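Local coordinates for protein paenibacillus xanthan lyase (Paenibacillus, PDB 6F2P) that probably cleaves terminal mannosyl-glucuronosyl linkages in the side chains of xanthan by beta-elimination and binds calcium ions, at residues V362-F367 against G467-E472; F382-F387 against K484-F489; D461-Y466 against M681-A686; T634-I639 against E651-V656. One frame throughout, in Å; residues are numbered along the deposited sequence.

Interaction 1 of 4, residues V362-F367 against G467-E472; sequences VKYKQF and GVSGME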
loop_
_atom_site.group_PDB
_atom_site.type_symbol
_atom_site.label_atom_id
_atom_site.label_comp_id
_atom_site.label_asym_id
_atom_site.label_seq_id
_atom_site.Cartn_x
_atom_site.Cartn_y
_atom_site.Cartn_z
ATOM N N VAL A 362 -18.263 -9.826 -4.015
ATOM C CA VAL A 362 -17.478 -9.516 -5.206
ATOM C C VAL A 362 -16.866 -8.129 -5.086
ATOM O O VAL A 362 -17.595 -7.142 -5.054
ATOM C CB VAL A 362 -18.348 -9.545 -6.480
ATOM C CG1 VAL A 362 -17.549 -9.052 -7.687
ATOM C CG2 VAL A 362 -18.891 -10.943 -6.721
ATOM N N LYS A 363 -15.538 -8.059 -5.002
ATOM C CA LYS A 363 -14.831 -6.779 -4.914
ATOM C C LYS A 363 -13.329 -6.982 -4.994
ATOM O O LYS A 363 -12.826 -8.055 -4.687
ATOM C CB LYS A 363 -15.166 -6.018 -3.619
ATOM C CG LYS A 363 -14.632 -6.669 -2.344
ATOM C CD LYS A 363 -14.682 -5.722 -1.144
ATOM C CE LYS A 363 -16.109 -5.437 -0.698
ATOM N NZ LYS A 363 -16.141 -4.411 0.379
ATOM N N TYR A 364 -12.622 -5.942 -5.422
ATOM C CA TYR A 364 -11.168 -5.911 -5.346
ATOM C C TYR A 364 -10.773 -4.937 -4.245
ATOM O O TYR A 364 -11.470 -3.939 -4.022
ATOM C CB TYR A 364 -10.555 -5.468 -6.677
ATOM C CG TYR A 364 -9.043 -5.387 -6.630
ATOM C CD1 TYR A 364 -8.263 -6.521 -6.827
ATOM C CD2 TYR A 364 -8.396 -4.181 -6.371
ATOM C CE1 TYR A 364 -6.883 -6.461 -6.771
ATOM C CE2 TYR A 364 -7.021 -4.112 -6.308
ATOM C CZ TYR A 364 -6.270 -5.259 -6.509
ATOM O OH TYR A 364 -4.896 -5.208 -6.464
ATOM N N LYS A 365 -9.672 -5.218 -3.549
ATOM C CA LYS A 365 -9.238 -4.334 -2.471
ATOM C C LYS A 365 -7.728 -4.349 -2.271
ATOM O O LYS A 365 -7.140 -5.401 -2.020
ATOM C CB LYS A 365 -9.966 -4.678 -1.167
ATOM C CG LYS A 365 -9.828 -3.622 -0.069
ATOM C CD LYS A 365 -10.831 -3.845 1.054
ATOM C CE LYS A 365 -10.672 -2.818 2.169
ATOM N NZ LYS A 365 -10.886 -1.424 1.674
ATOM N N GLN A 366 -7.104 -3.176 -2.390
ATOM C CA GLN A 366 -5.663 -3.050 -2.184
ATOM C C GLN A 366 -5.336 -2.651 -0.750
ATOM O O GLN A 366 -5.768 -1.594 -0.283
ATOM C CB GLN A 366 -5.057 -2.015 -3.129
ATOM C CG GLN A 366 -3.544 -2.090 -3.270
ATOM C CD GLN A 366 -3.116 -2.998 -4.417
ATOM O OE1 GLN A 366 -3.801 -3.082 -5.435
ATOM N NE2 GLN A 366 -1.989 -3.692 -4.252
ATOM N N PHE A 367 -4.558 -3.489 -0.068
ATOM C CA PHE A 367 -4.146 -3.212 1.300
ATOM C C PHE A 367 -2.725 -2.670 1.318
ATOM O O PHE A 367 -1.767 -3.375 1.657
ATOM C CB PHE A 367 -4.283 -4.474 2.153
ATOM C CG PHE A 367 -5.677 -5.027 2.172
ATOM C CD1 PHE A 367 -6.599 -4.581 3.098
ATOM C CD2 PHE A 367 -6.077 -5.962 1.239
ATOM C CE1 PHE A 367 -7.888 -5.076 3.111
ATOM C CE2 PHE A 367 -7.367 -6.460 1.242
ATOM C CZ PHE A 367 -8.275 -6.016 2.181
ATOM N N GLY A 467 -8.108 -4.880 -10.637
ATOM C CA GLY A 467 -6.921 -4.356 -10.003
ATOM C C GLY A 467 -5.662 -4.847 -10.667
ATOM O O GLY A 467 -5.677 -5.809 -11.444
ATOM N N VAL A 468 -4.569 -4.167 -10.355
ATOM C CA VAL A 468 -3.253 -4.532 -10.831
ATOM C C VAL A 468 -2.290 -4.310 -9.669
ATOM O O VAL A 468 -2.350 -3.271 -8.998
ATOM C CB VAL A 468 -2.845 -3.676 -12.061
ATOM C CG1 VAL A 468 -3.126 -2.211 -11.806
ATOM C CG2 VAL A 468 -1.380 -3.890 -12.416
ATOM N N SER A 469 -1.428 -5.292 -9.406
ATOM C CA SER A 469 -0.420 -5.143 -8.364
ATOM C C SER A 469 0.944 -5.497 -8.889
ATOM O O SER A 469 1.079 -6.215 -9.885
ATOM C CB SER A 469 -0.718 -6.039 -7.170
ATOM O OG SER A 469 -1.921 -5.677 -6.527
ATOM N N GLY A 470 1.963 -5.010 -8.195
ATOM C CA GLY A 470 3.321 -5.323 -8.558
ATOM C C GLY A 470 4.241 -5.364 -7.364
ATOM O O GLY A 470 3.989 -4.736 -6.328
ATOM N N MET A 471 5.329 -6.108 -7.531
ATOM C CA MET A 471 6.358 -6.218 -6.518
ATOM C C MET A 471 7.709 -6.326 -7.190
ATOM O O MET A 471 7.923 -7.206 -8.026
ATOM C CB MET A 471 6.114 -7.474 -5.687
ATOM C CG MET A 471 7.210 -7.805 -4.704
ATOM S SD MET A 471 6.791 -9.268 -3.738
ATOM C CE MET A 471 8.301 -9.458 -2.783
ATOM N N GLU A 472 8.621 -5.425 -6.847
ATOM C CA GLU A 472 10.019 -5.647 -7.176
ATOM C C GLU A 472 10.632 -6.530 -6.089
ATOM O O GLU A 472 10.944 -6.074 -4.985
ATOM C CB GLU A 472 10.788 -4.336 -7.314
ATOM C CG GLU A 472 12.219 -4.538 -7.788
ATOM C CD GLU A 472 12.877 -3.247 -8.235
ATOM O OE1 GLU A 472 12.388 -2.165 -7.845
ATOM O OE2 GLU A 472 13.880 -3.312 -8.979
#

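Interaction 2 of 4, residues F382-F387 against K484-F489; sequences FGLSMF and KSWFMF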
loop_
_atom_site.group_PDB
_atom_site.type_symbol
_atom_site.label_atom_id
_atom_site.label_comp_id
_atom_site.label_asym_id
_atom_site.label_seq_id
_atom_site.Cartn_x
_atom_site.Cartn_y
_atom_site.Cartn_z
ATOM N N PHE A 382 -8.803 -14.541 -4.602
ATOM C CA PHE A 382 -7.389 -14.510 -4.912
ATOM C C PHE A 382 -6.680 -13.604 -3.925
ATOM O O PHE A 382 -7.011 -12.427 -3.797
ATOM C CB PHE A 382 -7.191 -13.992 -6.331
ATOM C CG PHE A 382 -5.769 -14.047 -6.813
ATOM C CD1 PHE A 382 -5.176 -15.262 -7.136
ATOM C CD2 PHE A 382 -5.034 -12.881 -6.973
ATOM C CE1 PHE A 382 -3.870 -15.313 -7.606
ATOM C CE2 PHE A 382 -3.729 -12.924 -7.440
ATOM C CZ PHE A 382 -3.148 -14.141 -7.758
ATOM N N GLY A 383 -5.708 -14.160 -3.221
ATOM C CA GLY A 383 -4.940 -13.400 -2.260
ATOM C C GLY A 383 -3.544 -13.178 -2.789
ATOM O O GLY A 383 -2.979 -14.053 -3.450
ATOM N N LEU A 384 -2.982 -12.009 -2.504
ATOM C CA LEU A 384 -1.648 -11.703 -2.993
ATOM C C LEU A 384 -0.756 -11.223 -1.857
ATOM O O LEU A 384 -1.084 -10.255 -1.157
ATOM C CB LEU A 384 -1.729 -10.662 -4.101
ATOM C CG LEU A 384 -0.435 -10.369 -4.848
ATOM C CD1 LEU A 384 -0.008 -11.570 -5.670
ATOM C CD2 LEU A 384 -0.650 -9.189 -5.729
ATOM N N SER A 385 0.371 -11.909 -1.679
ATOM C CA SER A 385 1.251 -11.655 -0.542
ATOM C C SER A 385 2.633 -11.144 -0.943
ATOM O O SER A 385 3.437 -11.868 -1.535
ATOM C CB SER A 385 1.396 -12.915 0.307
ATOM O OG SER A 385 2.308 -12.693 1.366
ATOM N N MET A 386 2.914 -9.896 -0.595
ATOM C CA MET A 386 4.155 -9.265 -0.991
ATOM C C MET A 386 4.921 -8.763 0.226
ATOM O O MET A 386 4.422 -8.808 1.352
ATOM C CB MET A 386 3.854 -8.071 -1.900
ATOM C CG MET A 386 3.048 -8.409 -3.130
ATOM S SD MET A 386 2.485 -6.946 -4.024
ATOM C CE MET A 386 1.080 -6.432 -3.027
ATOM N N PHE A 387 6.135 -8.278 -0.011
ATOM C CA PHE A 387 6.837 -7.497 0.992
ATOM C C PHE A 387 7.737 -6.457 0.339
ATOM O O PHE A 387 8.011 -6.522 -0.857
ATOM C CB PHE A 387 7.565 -8.384 2.020
ATOM C CG PHE A 387 8.923 -8.871 1.589
ATOM C CD1 PHE A 387 9.055 -9.967 0.749
ATOM C CD2 PHE A 387 10.072 -8.274 2.081
ATOM C CE1 PHE A 387 10.312 -10.433 0.374
ATOM C CE2 PHE A 387 11.329 -8.740 1.716
ATOM C CZ PHE A 387 11.443 -9.821 0.861
ATOM N N LYS A 484 7.612 -8.640 -10.664
ATOM C CA LYS A 484 6.449 -9.504 -10.771
ATOM C C LYS A 484 5.192 -8.648 -10.707
ATOM O O LYS A 484 5.047 -7.801 -9.813
ATOM C CB LYS A 484 6.454 -10.525 -9.630
ATOM C CG LYS A 484 7.754 -11.295 -9.512
ATOM C CD LYS A 484 7.903 -11.987 -8.152
ATOM C CE LYS A 484 6.804 -13.026 -7.917
ATOM N NZ LYS A 484 6.919 -14.218 -8.803
ATOM N N SER A 485 4.287 -8.864 -11.657
ATOM C CA SER A 485 3.059 -8.086 -11.717
ATOM C C SER A 485 1.847 -8.998 -11.809
ATOM O O SER A 485 1.905 -10.071 -12.401
ATOM C CB SER A 485 3.090 -7.118 -12.904
ATOM O OG SER A 485 4.083 -6.120 -12.727
ATOM N N TRP A 486 0.747 -8.567 -11.212
ATOM C CA TRP A 486 -0.481 -9.337 -11.281
ATOM C C TRP A 486 -1.611 -8.456 -11.823
ATOM O O TRP A 486 -1.701 -7.272 -11.492
ATOM C CB TRP A 486 -0.823 -9.924 -9.910
ATOM C CG TRP A 486 0.234 -10.858 -9.370
ATOM C CD1 TRP A 486 0.293 -12.220 -9.528
ATOM C CD2 TRP A 486 1.381 -10.498 -8.588
ATOM N NE1 TRP A 486 1.408 -12.723 -8.892
ATOM C CE2 TRP A 486 2.088 -11.689 -8.304
ATOM C CE3 TRP A 486 1.877 -9.286 -8.097
ATOM C CZ2 TRP A 486 3.268 -11.700 -7.548
ATOM C CZ3 TRP A 486 3.055 -9.298 -7.353
ATOM C CH2 TRP A 486 3.735 -10.502 -7.085
ATOM N N PHE A 487 -2.441 -9.028 -12.693
ATOM C CA PHE A 487 -3.492 -8.268 -13.363
ATOM C C PHE A 487 -4.782 -9.030 -13.199
ATOM O O PHE A 487 -4.970 -10.093 -13.783
ATOM C CB PHE A 487 -3.156 -8.060 -14.842
ATOM C CG PHE A 487 -1.825 -7.390 -15.063
ATOM C CD1 PHE A 487 -0.644 -8.116 -14.968
ATOM C CD2 PHE A 487 -1.754 -6.030 -15.350
ATOM C CE1 PHE A 487 0.582 -7.503 -15.155
ATOM C CE2 PHE A 487 -0.528 -5.406 -15.544
ATOM C CZ PHE A 487 0.643 -6.146 -15.449
ATOM N N MET A 488 -5.666 -8.484 -12.380
ATOM C CA MET A 488 -6.804 -9.239 -11.893
ATOM C C MET A 488 -8.103 -8.669 -12.441
ATOM O O MET A 488 -8.496 -7.568 -12.070
ATOM C CB MET A 488 -6.777 -9.215 -10.365
ATOM C CG MET A 488 -5.548 -9.922 -9.799
ATOM S SD MET A 488 -4.871 -9.257 -8.266
ATOM C CE MET A 488 -3.953 -7.837 -8.848
ATOM N N PHE A 489 -8.756 -9.412 -13.334
ATOM C CA PHE A 489 -9.929 -8.897 -14.044
ATOM C C PHE A 489 -11.221 -9.580 -13.618
ATOM O O PHE A 489 -11.411 -9.854 -12.435
ATOM C CB PHE A 489 -9.729 -8.977 -15.560
ATOM C CG PHE A 489 -8.533 -8.197 -16.053
ATOM C CD1 PHE A 489 -8.501 -6.813 -15.954
ATOM C CD2 PHE A 489 -7.441 -8.846 -16.602
ATOM C CE1 PHE A 489 -7.399 -6.085 -16.408
ATOM C CE2 PHE A 489 -6.338 -8.135 -17.054
ATOM C CZ PHE A 489 -6.318 -6.750 -16.960
#

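Interaction 3 of 4, residues D461-Y466 against M681-A686; sequences DILGQY and MTKETA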
loop_
_atom_site.group_PDB
_atom_site.type_symbol
_atom_site.label_atom_id
_atom_site.label_comp_id
_atom_site.label_asym_id
_atom_site.label_seq_id
_atom_site.Cartn_x
_atom_site.Cartn_y
_atom_site.Cartn_z
ATOM N N ASP A 461 -6.489 0.219 -8.637
ATOM C CA ASP A 461 -7.711 -0.496 -8.972
ATOM C C ASP A 461 -8.728 0.383 -9.673
ATOM O O ASP A 461 -8.599 1.606 -9.704
ATOM C CB ASP A 461 -8.352 -1.009 -7.700
ATOM C CG ASP A 461 -8.566 0.092 -6.685
ATOM O OD1 ASP A 461 -9.462 0.937 -6.901
ATOM O OD2 ASP A 461 -7.833 0.113 -5.671
ATOM N N ILE A 462 -9.766 -0.245 -10.204
ATOM C CA ILE A 462 -10.815 0.497 -10.871
ATOM C C ILE A 462 -12.170 -0.190 -10.675
ATOM O O ILE A 462 -12.246 -1.418 -10.560
ATOM C CB ILE A 462 -10.470 0.728 -12.368
ATOM C CG1 ILE A 462 -11.000 2.086 -12.836
ATOM C CG2 ILE A 462 -10.983 -0.404 -13.233
ATOM C CD1 ILE A 462 -10.364 2.570 -14.123
ATOM N N LEU A 463 -13.224 0.621 -10.582
ATOM C CA LEU A 463 -14.596 0.134 -10.438
ATOM C C LEU A 463 -14.814 -0.687 -9.173
ATOM O O LEU A 463 -15.853 -1.332 -9.006
ATOM C CB LEU A 463 -15.007 -0.669 -11.676
ATOM C CG LEU A 463 -14.947 0.127 -12.981
ATOM C CD1 LEU A 463 -15.390 -0.710 -14.167
ATOM C CD2 LEU A 463 -15.800 1.371 -12.857
ATOM N N GLY A 464 -13.836 -0.652 -8.275
ATOM C CA GLY A 464 -13.864 -1.491 -7.095
ATOM C C GLY A 464 -13.922 -2.979 -7.410
ATOM O O GLY A 464 -14.316 -3.765 -6.550
ATOM N N GLN A 465 -13.517 -3.360 -8.626
ATOM C CA GLN A 465 -13.653 -4.738 -9.109
ATOM C C GLN A 465 -12.402 -5.287 -9.812
ATOM O O GLN A 465 -12.169 -6.495 -9.844
ATOM C CB GLN A 465 -14.822 -4.834 -10.088
ATOM C CG GLN A 465 -16.181 -4.569 -9.483
ATOM C CD GLN A 465 -17.287 -5.045 -10.387
ATOM O OE1 GLN A 465 -17.346 -6.227 -10.745
ATOM N NE2 GLN A 465 -18.164 -4.124 -10.785
ATOM N N TYR A 466 -11.610 -4.402 -10.397
ATOM C CA TYR A 466 -10.466 -4.832 -11.189
ATOM C C TYR A 466 -9.221 -4.166 -10.628
ATOM O O TYR A 466 -9.264 -3.026 -10.170
ATOM C CB TYR A 466 -10.678 -4.485 -12.677
ATOM C CG TYR A 466 -12.055 -4.871 -13.168
ATOM C CD1 TYR A 466 -12.542 -6.158 -12.975
ATOM C CD2 TYR A 466 -12.887 -3.941 -13.794
ATOM C CE1 TYR A 466 -13.812 -6.519 -13.404
ATOM C CE2 TYR A 466 -14.166 -4.293 -14.233
ATOM C CZ TYR A 466 -14.618 -5.586 -14.033
ATOM O OH TYR A 466 -15.879 -5.950 -14.449
ATOM N N MET A 681 -4.310 2.048 -13.835
ATOM C CA MET A 681 -5.359 1.251 -14.460
ATOM C C MET A 681 -6.354 2.150 -15.193
ATOM O O MET A 681 -6.754 3.184 -14.670
ATOM C CB MET A 681 -6.053 0.358 -13.429
ATOM C CG MET A 681 -7.152 -0.524 -14.002
ATOM S SD MET A 681 -7.533 -1.975 -12.983
ATOM C CE MET A 681 -6.165 -3.029 -13.440
ATOM N N THR A 682 -6.724 1.766 -16.415
ATOM C CA THR A 682 -7.663 2.543 -17.223
ATOM C C THR A 682 -8.931 1.752 -17.541
ATOM O O THR A 682 -8.893 0.536 -17.731
ATOM C CB THR A 682 -7.025 3.019 -18.553
ATOM O OG1 THR A 682 -6.771 1.891 -19.404
ATOM C CG2 THR A 682 -5.711 3.782 -18.303
ATOM N N LYS A 683 -10.058 2.454 -17.580
ATOM C CA LYS A 683 -11.314 1.885 -18.057
ATOM C C LYS A 683 -11.899 2.785 -19.150
ATOM O O LYS A 683 -12.157 3.973 -18.921
ATOM C CB LYS A 683 -12.308 1.727 -16.905
ATOM C CG LYS A 683 -13.744 1.478 -17.335
ATOM C CD LYS A 683 -13.966 0.059 -17.835
ATOM C CE LYS A 683 -15.276 -0.051 -18.635
ATOM N NZ LYS A 683 -15.853 -1.439 -18.627
ATOM N N GLU A 684 -12.081 2.224 -20.343
ATOM C CA GLU A 684 -12.653 2.967 -21.461
ATOM C C GLU A 684 -14.061 2.491 -21.831
ATOM O O GLU A 684 -14.352 1.297 -21.831
ATOM C CB GLU A 684 -11.744 2.887 -22.688
ATOM C CG GLU A 684 -12.338 3.556 -23.920
ATOM C CD GLU A 684 -11.339 3.740 -25.050
ATOM O OE1 GLU A 684 -10.224 3.170 -24.980
ATOM O OE2 GLU A 684 -11.681 4.458 -26.011
ATOM N N THR A 685 -14.937 3.442 -22.116
ATOM C CA THR A 685 -16.255 3.149 -22.658
ATOM C C THR A 685 -16.495 4.092 -23.839
ATOM O O THR A 685 -15.631 4.908 -24.175
ATOM C CB THR A 685 -17.366 3.369 -21.617
ATOM O OG1 THR A 685 -17.597 4.776 -21.455
ATOM C CG2 THR A 685 -16.983 2.764 -20.288
ATOM N N ALA A 686 -17.661 3.987 -24.466
ATOM C CA ALA A 686 -17.981 4.867 -25.588
ATOM C C ALA A 686 -18.031 6.321 -25.141
ATOM O O ALA A 686 -17.587 7.207 -25.867
ATOM C CB ALA A 686 -19.295 4.471 -26.240
HETATM O O HOH W 1 -16.811 -3.306 -16.296
#

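Interaction 4 of 4, residues T634-I639 against E651-V656; sequences TPQISI and ETQLNV. With CA (calcium ion), chain B.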
loop_
_atom_site.group_PDB
_atom_site.type_symbol
_atom_site.label_atom_id
_atom_site.label_comp_id
_atom_site.label_asym_id
_atom_site.label_seq_id
_atom_site.Cartn_x
_atom_site.Cartn_y
_atom_site.Cartn_z
ATOM N N THR A 634 -8.512 -17.728 -28.367
ATOM C CA THR A 634 -8.866 -16.330 -28.520
ATOM C C THR A 634 -8.897 -15.685 -27.134
ATOM O O THR A 634 -9.952 -15.560 -26.516
ATOM C CB THR A 634 -10.218 -16.160 -29.270
ATOM O OG1 THR A 634 -11.205 -17.004 -28.675
ATOM C CG2 THR A 634 -10.076 -16.576 -30.715
ATOM N N PRO A 635 -7.716 -15.298 -26.630
ATOM C CA PRO A 635 -7.558 -14.769 -25.271
ATOM C C PRO A 635 -8.284 -13.458 -25.108
ATOM O O PRO A 635 -8.249 -12.641 -26.018
ATOM C CB PRO A 635 -6.050 -14.524 -25.159
ATOM C CG PRO A 635 -5.439 -15.371 -26.215
ATOM C CD PRO A 635 -6.429 -15.406 -27.331
ATOM N N GLN A 636 -8.919 -13.265 -23.957
ATOM C CA GLN A 636 -9.587 -12.011 -23.656
ATOM C C GLN A 636 -8.596 -10.987 -23.090
ATOM O O GLN A 636 -8.996 -9.890 -22.700
ATOM C CB GLN A 636 -10.726 -12.233 -22.663
ATOM C CG GLN A 636 -11.624 -13.419 -22.972
ATOM C CD GLN A 636 -12.523 -13.761 -21.806
ATOM O OE1 GLN A 636 -12.522 -13.072 -20.792
ATOM N NE2 GLN A 636 -13.285 -14.834 -21.935
ATOM N N ILE A 637 -7.310 -11.341 -23.041
ATOM C CA ILE A 637 -6.276 -10.397 -22.601
ATOM C C ILE A 637 -5.178 -10.213 -23.647
ATOM O O ILE A 637 -4.915 -11.109 -24.449
ATOM C CB ILE A 637 -5.624 -10.814 -21.256
ATOM C CG1 ILE A 637 -4.937 -12.173 -21.392
ATOM C CG2 ILE A 637 -6.651 -10.825 -20.124
ATOM C CD1 ILE A 637 -3.431 -12.088 -21.499
ATOM N N SER A 638 -4.537 -9.049 -23.634
ATOM C CA SER A 638 -3.401 -8.803 -24.513
ATOM C C SER A 638 -2.256 -8.175 -23.746
ATOM O O SER A 638 -2.402 -7.118 -23.143
ATOM C CB SER A 638 -3.801 -7.924 -25.687
ATOM O OG SER A 638 -4.750 -8.608 -26.479
ATOM N N ILE A 639 -1.113 -8.838 -23.755
ATOM C CA ILE A 639 0.030 -8.321 -23.036
ATOM C C ILE A 639 0.676 -7.264 -23.912
ATOM O O ILE A 639 1.165 -7.561 -24.999
ATOM C CB ILE A 639 0.996 -9.457 -22.644
ATOM C CG1 ILE A 639 0.304 -10.382 -21.635
ATOM C CG2 ILE A 639 2.272 -8.905 -22.050
ATOM C CD1 ILE A 639 0.994 -11.705 -21.429
ATOM N N GLU A 651 -7.456 -6.218 -20.824
ATOM C CA GLU A 651 -8.536 -7.173 -21.015
ATOM C C GLU A 651 -9.464 -6.563 -22.052
ATOM O O GLU A 651 -10.120 -5.560 -21.781
ATOM C CB GLU A 651 -9.279 -7.401 -19.703
ATOM C CG GLU A 651 -9.869 -8.797 -19.541
ATOM C CD GLU A 651 -11.271 -8.936 -20.130
ATOM O OE1 GLU A 651 -11.837 -10.043 -20.018
ATOM O OE2 GLU A 651 -11.807 -7.954 -20.698
ATOM N N THR A 652 -9.516 -7.164 -23.236
ATOM C CA THR A 652 -10.183 -6.540 -24.383
ATOM C C THR A 652 -11.708 -6.612 -24.375
ATOM O O THR A 652 -12.362 -5.924 -25.160
ATOM C CB THR A 652 -9.665 -7.103 -25.712
ATOM O OG1 THR A 652 -9.936 -8.512 -25.774
ATOM C CG2 THR A 652 -8.163 -6.853 -25.841
ATOM N N GLN A 653 -12.272 -7.442 -23.507
ATOM C CA GLN A 653 -13.717 -7.481 -23.344
ATOM C C GLN A 653 -14.143 -6.315 -22.472
ATOM O O GLN A 653 -15.089 -5.597 -22.791
ATOM C CB GLN A 653 -14.152 -8.778 -22.663
ATOM C CG GLN A 653 -13.721 -10.032 -23.379
ATOM C CD GLN A 653 -14.775 -10.539 -24.338
ATOM O OE1 GLN A 653 -15.389 -11.585 -24.102
ATOM N NE2 GLN A 653 -14.992 -9.804 -25.433
ATOM N N LEU A 654 -13.441 -6.138 -21.357
ATOM C CA LEU A 654 -13.776 -5.105 -20.380
ATOM C C LEU A 654 -13.260 -3.733 -20.807
ATOM O O LEU A 654 -13.682 -2.697 -20.278
ATOM C CB LEU A 654 -13.166 -5.462 -19.026
ATOM C CG LEU A 654 -13.686 -6.696 -18.296
ATOM C CD1 LEU A 654 -12.875 -6.923 -17.032
ATOM C CD2 LEU A 654 -15.144 -6.497 -17.962
ATOM N N ASN A 655 -12.337 -3.737 -21.761
ATOM C CA ASN A 655 -11.562 -2.546 -22.081
ATOM C C ASN A 655 -10.948 -1.911 -20.832
ATOM O O ASN A 655 -10.960 -0.689 -20.653
ATOM C CB ASN A 655 -12.401 -1.560 -22.892
ATOM C CG ASN A 655 -12.817 -2.136 -24.229
ATOM O OD1 ASN A 655 -11.968 -2.564 -25.020
ATOM N ND2 ASN A 655 -14.127 -2.190 -24.477
ATOM N N VAL A 656 -10.423 -2.776 -19.966
ATOM C CA VAL A 656 -9.681 -2.361 -18.782
ATOM C C VAL A 656 -8.208 -2.671 -19.000
ATOM O O VAL A 656 -7.854 -3.785 -19.395
ATOM C CB VAL A 656 -10.159 -3.104 -17.530
ATOM C CG1 VAL A 656 -9.186 -2.881 -16.375
ATOM C CG2 VAL A 656 -11.563 -2.663 -17.151
HETATM CA CA CA B . -12.294 -11.895 -18.853
#

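Interaction 1 of 4, residues V362-F367 against G467-E472
The ring of Tyr364 lies flat under Gly467, joining two sheets of the super-sandwich domain of polysaccharide lyase family 8. Strand 363-367 passes over strand 467-472 at 30° between their N-to-C directions, with 8.2 Å between the axes at closest approach. Tyr364 carries its CG anti to the backbone N (chi1 178°), which sends the ring out toward the other strand. Gly467 CA then stands 3.6 Å from the ring centroid, over the middle of one face, in a CH-pi contact. A CB on Gly467 would run into the ring, so the missing side chain is what lets the aromatic face come so near the backbone. The phenol reaches beyond the glycine, where Tyr364 OH gives a hydrogen bond to Gln366 OE1 from above the carbonyl plane. Gln366, bent at chi2, uses both ends of its amide: OE1 receives the phenol, and NE2 crosses to the facing strand. Replacing Tyr364 by an alanine would probably uncover Gly467 CA and leave Gln366 OE1 without its phenol donor, the amide then being held from its NE2 side. Gln366 NE2 donates to Ser469 OG at 3.0 Å, with an N-H...O angle of 155° and the serine oxygen close to the amide plane.

Interaction 2 of 4, residues F382-F387 against K484-F489
Two sulfur-aromatic contacts run in opposite senses here: Met488 brings its sulfur to Phe382, and Met386 brings its own to Trp486. Each segment offers one sulfur and one aromatic ring to these pairs. Both approaches are oblique, with Met488 SD 5.0 Å from the Phe382 centroid and Met386 SD 5.2 Å from the centroid of the six-membered ring of Trp486. Between them Leu384 rests on the indole. It swings its CG opposite the backbone N (chi1 -172°), which drives the isobutyl fork across to the other sheet. Leu384 CD1 sits 3.4 Å from the centroid of the five-membered ring of Trp486, a CH-pi contact over the face, while Leu384 CD2 covers the six-membered side near Trp486 CE3. Phe382 turns its edge to the indole, Phe382 CZ lying 4.3 Å from Trp486 CD1. Replacing Trp486 by an alanine would probably take from the Leu384 methyls the flat indole face they pack on and leave the Met386 sulfur without this aromatic partner. The strands run nearly antiparallel, at 159°, with axes 10.3 Å apart, a separation at which two sheets meet through side chains. Strand 380-385 lies between strands 372-377 and 411-415 in one, and strand 481-488 between 466-474 and 493-501 in the other.

Interaction 3 of 4, residues D461-Y466 against M681-A686
Ile462 and Met681 carry the apolar part of this domain interface, the isoleucine meeting the methionine with its CB and CG2. Ile462 CG2 comes within 3.8 Å of Met681 SD. The CD1 end of Ile462 reaches further along the facing strand to Lys683 CB, 3.5 Å away. Leu463 CD1 touches the aliphatic stem of the same lysine at its CD. Met681, its chain bent at chi3, brings its sulfur to the backbone and CB of Tyr466. The polar link runs through one water, which accepts from Lys683 NZ at 3.1 Å and makes a weak bond to Tyr466 OH near the ring plane. Lys683 NZ also bonds Leu654 O. Backbone bonds within 461-466 turn the chain at a classic beta bulge, where Ile462 O takes both Gln465 N and Tyr466 N. Strand 457-462 is the outermost of its super-sandwich sheet beside 466-474, whereas strand 678-684 lies between strands 656-661 and 688-694 of the C-terminal beta-sandwich.

Interaction 4 of 4, residues T634-I639 against E651-V656
Gln636 O is gripped by both the backbone and the side chain of Thr652: Thr652 N donates at 2.8 Å, tilted 31° from the carbonyl plane, and Thr652 OG1 adds a weak bond at 3.5 Å. Glu651 CA makes a CA-H...O contact to the same oxygen. Next to it, Ile637 and Glu651 form an antiparallel, non-hydrogen-bonded beta bridge, and Ile637 CG2 packs on the Glu651 CG methylene. The side chains of Gln636 and Glu651 lie side by side and point the same way, toward a calcium ion. Gln636 is extended beyond CG and binds the metal through OE1 at 2.3 Å, while Glu651, bent at chi2 (-87°), binds it through OE1 at 2.2 Å. The amide and carboxylate planes stand 84° apart. Glu651 OE2 turns back to its own loop, accepting a hydrogen bond from Leu654 N nearly along the C-O axis and a weak one from Gln653 N, just ahead of the G1 bulge at Asn655 and Val656. Asp490, Asp491 and Glu492 also bind the ion. With one neutral amide among four carboxylates, the calcium probably offsets the repulsion between the acids, and the loop N-H groups are likely to fix the rotation of the Glu651 carboxylate.

In the fold
Interactions 1 and 2 join the same two sheets, their centres 6 Å apart; strands 466-474 and 481-488 are neighbours, joined by Ser469 O to Trp486 N (2.7 Å), and Ser469 CB packs on Leu384 CD2. Interaction 3 adjoins interaction 1: Tyr364 N bonds Gly464 O at 3.0 Å, and Met681 CE touches Gly467 and Val468. Interaction 4 is nested in the chain loop that interaction 3 closes, and Glu684 N meets Asn655 O at 3.1 Å. Phe489, at the end of interaction 2, packs on Glu651, Leu654 and Val656 and directly precedes the calcium ligands Asp490 to Glu492. The site thus takes ligands from both the super-sandwich and the C-terminal sandwich regions, and probably helps to hold them together.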